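PDB 3ON3: Keto/oxoacid ferredoxin oxidoreductase, gamma subunit from Geobacter sulfurreducens, which probably serves as the gamma subunit of an enzyme that oxidatively decarboxylates 2-oxoacids and passes the electrons to ferredoxin. Local coordinates for residues N123-R127 and F163-K169; K148-E152 and R168-Q172. All coordinates share one frame; numbering follows the deposited sequence.

Contact 1. Residues N123-R127 and F163-K169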
loop_
_atom_site.group_PDB
_atom_site.type_symbol
_atom_site.label_atom_id
_atom_site.label_comp_id
_atom_site.label_asym_id
_atom_site.label_seq_id
_atom_site.Cartn_x
_atom_site.Cartn_y
_atom_site.Cartn_z
ATOM N N ASN B 123 12.910 21.808 3.748
ATOM C CA ASN B 123 13.860 22.899 3.506
ATOM C C ASN B 123 15.068 22.549 2.642
ATOM O O ASN B 123 15.517 23.356 1.837
ATOM C CB ASN B 123 14.326 23.500 4.834
ATOM C CG ASN B 123 13.286 24.411 5.450
ATOM O OD1 ASN B 123 12.903 25.424 4.861
ATOM N ND2 ASN B 123 12.820 24.056 6.639
ATOM N N ASP B 124 15.599 21.348 2.820
ATOM C CA ASP B 124 16.783 20.930 2.074
ATOM C C ASP B 124 16.411 20.465 0.671
ATOM O O ASP B 124 16.976 20.936 -0.308
ATOM C CB ASP B 124 17.529 19.826 2.826
ATOM C CG ASP B 124 17.922 20.247 4.229
ATOM O OD1 ASP B 124 17.719 21.428 4.566
ATOM O OD2 ASP B 124 18.431 19.403 4.996
ATOM N N VAL B 125 15.449 19.550 0.584
ATOM C CA VAL B 125 14.979 19.054 -0.698
ATOM C C VAL B 125 14.041 20.072 -1.344
ATOM O O VAL B 125 13.996 20.204 -2.568
ATOM C CB VAL B 125 14.237 17.723 -0.534
ATOM C CG1 VAL B 125 13.670 17.256 -1.872
ATOM C CG2 VAL B 125 15.160 16.682 0.052
ATOM N N GLY B 126 13.295 20.797 -0.518
ATOM C CA GLY B 126 12.318 21.747 -1.018
ATOM C C GLY B 126 10.979 21.143 -1.421
ATOM O O GLY B 126 10.231 21.756 -2.184
ATOM N N ARG B 127 10.670 19.950 -0.915
ATOM C CA ARG B 127 9.349 19.348 -1.122
ATOM C C ARG B 127 8.857 18.559 0.098
ATOM O O ARG B 127 9.088 17.350 0.223
ATOM C CB ARG B 127 9.348 18.462 -2.366
ATOM C CG ARG B 127 7.973 18.012 -2.788
ATOM C CD ARG B 127 8.008 17.308 -4.139
ATOM N NE ARG B 127 6.675 17.224 -4.733
ATOM C CZ ARG B 127 5.977 18.280 -5.139
ATOM N NH1 ARG B 127 6.485 19.503 -5.007
ATOM N NH2 ARG B 127 4.771 18.115 -5.670
ATOM N N PHE B 163 9.542 14.324 -10.772
ATOM C CA PHE B 163 10.000 14.604 -9.416
ATOM C C PHE B 163 11.153 13.698 -9.042
ATOM O O PHE B 163 11.526 13.588 -7.870
ATOM C CB PHE B 163 8.853 14.473 -8.400
ATOM C CG PHE B 163 7.781 15.525 -8.554
ATOM C CD1 PHE B 163 6.472 15.167 -8.804
ATOM C CD2 PHE B 163 8.092 16.870 -8.453
ATOM C CE1 PHE B 163 5.486 16.131 -8.956
ATOM C CE2 PHE B 163 7.115 17.838 -8.596
ATOM C CZ PHE B 163 5.807 17.465 -8.851
ATOM N N VAL B 164 11.725 13.062 -10.056
ATOM C CA VAL B 164 12.676 11.987 -9.823
ATOM C C VAL B 164 13.967 12.487 -9.127
ATOM O O VAL B 164 14.438 11.868 -8.193
ATOM C CB VAL B 164 12.920 11.138 -11.114
ATOM C CG1 VAL B 164 13.817 11.871 -12.095
ATOM C CG2 VAL B 164 13.459 9.766 -10.750
ATOM N N GLU B 165 14.505 13.622 -9.563
ATOM C CA GLU B 165 15.638 14.253 -8.878
ATOM C C GLU B 165 15.394 14.541 -7.390
ATOM O O GLU B 165 16.222 14.198 -6.545
ATOM C CB GLU B 165 16.057 15.542 -9.595
ATOM C CG GLU B 165 16.455 15.341 -11.059
ATOM C CD GLU B 165 15.299 15.503 -12.055
ATOM O OE1 GLU B 165 14.110 15.385 -11.669
ATOM O OE2 GLU B 165 15.596 15.749 -13.241
ATOM N N LEU B 166 14.255 15.156 -7.070
ATOM C CA LEU B 166 13.910 15.487 -5.678
ATOM C C LEU B 166 13.791 14.252 -4.776
ATOM O O LEU B 166 14.232 14.262 -3.651
ATOM C CB LEU B 166 12.608 16.301 -5.616
ATOM C CG LEU B 166 12.677 17.776 -6.017
ATOM C CD1 LEU B 166 13.742 18.012 -7.083
ATOM C CD2 LEU B 166 11.322 18.261 -6.506
ATOM N N ASN B 167 13.187 13.187 -5.275
ATOM C CA ASN B 167 13.112 11.972 -4.488
ATOM C C ASN B 167 14.476 11.295 -4.303
ATOM O O ASN B 167 14.778 10.810 -3.221
ATOM C CB ASN B 167 12.066 11.009 -5.058
ATOM C CG ASN B 167 10.639 11.495 -4.806
ATOM O OD1 ASN B 167 9.949 10.971 -3.946
ATOM N ND2 ASN B 167 10.212 12.517 -5.542
ATOM N N ARG B 168 15.297 11.259 -5.352
ATOM C CA ARG B 168 16.654 10.750 -5.187
ATOM C C ARG B 168 17.373 11.525 -4.083
ATOM O O ARG B 168 17.988 10.936 -3.210
ATOM C CB ARG B 168 17.451 10.827 -6.500
ATOM C CG ARG B 168 18.971 10.901 -6.299
ATOM C CD ARG B 168 19.593 9.611 -5.757
ATOM N NE ARG B 168 20.979 9.851 -5.338
ATOM C CZ ARG B 168 21.884 8.911 -5.062
ATOM N NH1 ARG B 168 21.585 7.626 -5.164
ATOM N NH2 ARG B 168 23.101 9.262 -4.676
ATOM N N LYS B 169 17.286 12.855 -4.142
ATOM C CA LYS B 169 17.882 13.728 -3.136
ATOM C C LYS B 169 17.333 13.464 -1.724
ATOM O O LYS B 169 18.092 13.394 -0.752
ATOM C CB LYS B 169 17.695 15.198 -3.525
ATOM C CG LYS B 169 18.455 16.186 -2.635
ATOM C CD LYS B 169 18.284 17.613 -3.135
ATOM C CE LYS B 169 19.042 18.605 -2.269
ATOM N NZ LYS B 169 20.510 18.312 -2.273
#
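A cation-pi stack between R127 and F163 ties the turn that follows helix 117-125 to the start of helix 164-181. The guanidinium of R127 lies flat on one face of the F163 ring: the planes are 15° apart, R127 CZ sits 4.1 Å from the ring centroid, and the closest pair is R127 NH2 to F163 CZ at 3.4 Å. With CG anti to the backbone N (chi1 -169°) and the chain extended as far as NE, R127 reaches across to F163, and on the way its CD passes L166 CD2 at 4.2 Å. Arginine suits the place because its flat cation can lie on an aromatic face while its CD methylene passes the leucine.

F163 holds the N-cap position of helix 164-181, and its carbonyl begins the helical bonding. F163 O accepts from N167 N and, from above the carbonyl plane, from N167 ND2 at 2.9 Å, a second bond that fastens the residue carrying the ring. On the other side of the contact, G126 takes the positive phi that ends helix 117-125, a conformation easy for a residue without CB.

Before that turn the contact is van der Waals, with no hydrogen bond across it. V125 CG1 rests 3.5 Å from L166 O and 4.0 Å from L166 CB, while CG2 lies near the carbonyl carbon of K169; a compact branched side chain fits so close an approach to a helix. Extended through chi3, K169 brings CE to 3.7 Å from D124 O; the bend at chi4 then turns NZ. The D124 carboxylate is turned elsewhere, to a salt bridge with K177 farther along helix 164-181.

Contact 2. Residues K148-E152 and R168-Q172; sequences KEAAE and RKAFQ
K148 passes obliquely over to Q172, touching F171 on the way, and joins helix 148-157 to helix 164-181; the axes of the short segments pass 11.6 Å apart, their directions 144° apart, roughly antiparallel. Beyond CB, its CG lies 4.0 Å from F171 CZ; the extended chain then carries CE past Q172 OE1 at 3.3 Å, and NZ donates to that oxygen at 2.9 Å, in the carbonyl plane and on a lone pair. Lysine suits a site that needs both an apolar stem and a long polar reach. K148 also makes a cation-pi contact with F175, and Q172 NE2 bonds E176. With K148 cut back to an alanine, Q172 OE1 would probably lose this donor and F171 the stem that packs on it.

F171 lies between the helices, its CE1 3.9 Å from the small A151 CB and the CA of E152 over one face. I133 of helix 131-143 also touches the phenylalanine. E152, CG anti to its N (chi1 -170°), stretches to R168, whose NH1 meets OE2 at 2.8 Å from above the carboxylate plane in a bent bond (140°). This salt bridge probably eases the nearness of two cations, K148 NZ and R168 NH2, 4.4 Å apart.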
loop_
_atom_site.group_PDB
_atom_site.type_symbol
_atom_site.label_atom_id
_atom_site.label_comp_id
_atom_site.label_asym_id
_atom_site.label_seq_id
_atom_site.Cartn_x
_atom_site.Cartn_y
_atom_site.Cartn_z
ATOM N N LYS B 148 21.167 -0.578 -0.319
ATOM C CA LYS B 148 20.857 0.787 -0.706
ATOM C C LYS B 148 20.360 0.801 -2.153
ATOM O O LYS B 148 19.433 1.540 -2.486
ATOM C CB LYS B 148 22.089 1.692 -0.539
ATOM C CG LYS B 148 21.852 3.164 -0.923
ATOM C CD LYS B 148 23.174 3.964 -1.036
ATOM C CE LYS B 148 22.922 5.472 -1.148
ATOM N NZ LYS B 148 24.141 6.245 -1.620
ATOM N N GLU B 149 20.962 -0.037 -3.000
ATOM C CA GLU B 149 20.540 -0.127 -4.394
ATOM C C GLU B 149 19.083 -0.593 -4.540
ATOM O O GLU B 149 18.322 -0.002 -5.314
ATOM C CB GLU B 149 21.494 -1.000 -5.244
ATOM C CG GLU B 149 20.993 -1.233 -6.681
ATOM C CD GLU B 149 21.884 -2.141 -7.552
ATOM O OE1 GLU B 149 22.880 -2.714 -7.065
ATOM O OE2 GLU B 149 21.570 -2.282 -8.755
ATOM N N ALA B 150 18.711 -1.642 -3.803
ATOM C CA ALA B 150 17.345 -2.180 -3.820
ATOM C C ALA B 150 16.337 -1.102 -3.463
ATOM O O ALA B 150 15.322 -0.915 -4.140
ATOM C CB ALA B 150 17.213 -3.351 -2.839
ATOM N N ALA B 151 16.623 -0.393 -2.383
ATOM C CA ALA B 151 15.725 0.637 -1.886
ATOM C C ALA B 151 15.636 1.805 -2.850
ATOM O O ALA B 151 14.549 2.360 -3.076
ATOM C CB ALA B 151 16.164 1.118 -0.475
ATOM N N GLU B 152 16.780 2.193 -3.409
ATOM C CA GLU B 152 16.806 3.293 -4.360
ATOM C C GLU B 152 15.938 2.968 -5.590
ATOM O O GLU B 152 15.162 3.804 -6.050
ATOM C CB GLU B 152 18.235 3.599 -4.827
ATOM C CG GLU B 152 18.299 4.899 -5.634
ATOM C CD GLU B 152 19.636 5.160 -6.315
ATOM O OE1 GLU B 152 20.510 4.259 -6.354
ATOM O OE2 GLU B 152 19.794 6.285 -6.828
ATOM N N ARG B 168 15.297 11.259 -5.352
ATOM C CA ARG B 168 16.654 10.750 -5.187
ATOM C C ARG B 168 17.373 11.525 -4.083
ATOM O O ARG B 168 17.988 10.936 -3.210
ATOM C CB ARG B 168 17.451 10.827 -6.500
ATOM C CG ARG B 168 18.971 10.901 -6.299
ATOM C CD ARG B 168 19.593 9.611 -5.757
ATOM N NE ARG B 168 20.979 9.851 -5.338
ATOM C CZ ARG B 168 21.884 8.911 -5.062
ATOM N NH1 ARG B 168 21.585 7.626 -5.164
ATOM N NH2 ARG B 168 23.101 9.262 -4.676
ATOM N N LYS B 169 17.286 12.855 -4.142
ATOM C CA LYS B 169 17.882 13.728 -3.136
ATOM C C LYS B 169 17.333 13.464 -1.724
ATOM O O LYS B 169 18.092 13.394 -0.752
ATOM C CB LYS B 169 17.695 15.198 -3.525
ATOM C CG LYS B 169 18.455 16.186 -2.635
ATOM C CD LYS B 169 18.284 17.613 -3.135
ATOM C CE LYS B 169 19.042 18.605 -2.269
ATOM N NZ LYS B 169 20.510 18.312 -2.273
ATOM N N ALA B 170 16.021 13.308 -1.614
ATOM C CA ALA B 170 15.386 13.042 -0.329
ATOM C C ALA B 170 15.894 11.728 0.245
ATOM O O ALA B 170 16.208 11.627 1.434
ATOM C CB ALA B 170 13.846 12.999 -0.484
ATOM N N PHE B 171 15.939 10.714 -0.606
ATOM C CA PHE B 171 16.385 9.396 -0.188
ATOM C C PHE B 171 17.845 9.439 0.280
ATOM O O PHE B 171 18.180 8.917 1.341
ATOM C CB PHE B 171 16.216 8.408 -1.343
ATOM C CG PHE B 171 16.894 7.079 -1.122
ATOM C CD1 PHE B 171 16.314 6.113 -0.304
ATOM C CD2 PHE B 171 18.094 6.779 -1.763
ATOM C CE1 PHE B 171 16.933 4.880 -0.109
ATOM C CE2 PHE B 171 18.727 5.544 -1.570
ATOM C CZ PHE B 171 18.146 4.596 -0.749
ATOM N N GLN B 172 18.706 10.058 -0.525
ATOM C CA GLN B 172 20.133 10.161 -0.213
ATOM C C GLN B 172 20.343 10.896 1.111
ATOM O O GLN B 172 21.097 10.453 1.964
ATOM C CB GLN B 172 20.876 10.877 -1.354
ATOM C CG GLN B 172 22.354 11.097 -1.104
ATOM C CD GLN B 172 23.075 9.818 -0.729
ATOM O OE1 GLN B 172 22.831 8.763 -1.296
ATOM N NE2 GLN B 172 23.956 9.913 0.245
#

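How the contacts relate
From the N terminus, the chain first reaches residues 123-127, at the end of helix 117-125, then runs through helix 131-143 and helix 148-157 before helix 164-181 brings it back. Contact 1 closes this long loop, with 35 residues between its segments. Contact 2 starts inside that loop, at 148-152, and closes over only 15 residues. Its second segment, 168-172, overlaps that of contact 1 and runs beyond it, so the loops cross slightly rather than nest. Helix 164-181 is therefore the common element, packing on helix 117-125 and helix 148-157. The two contacts meet directly where V125 CG2 packs 3.7 Å from A170 CA.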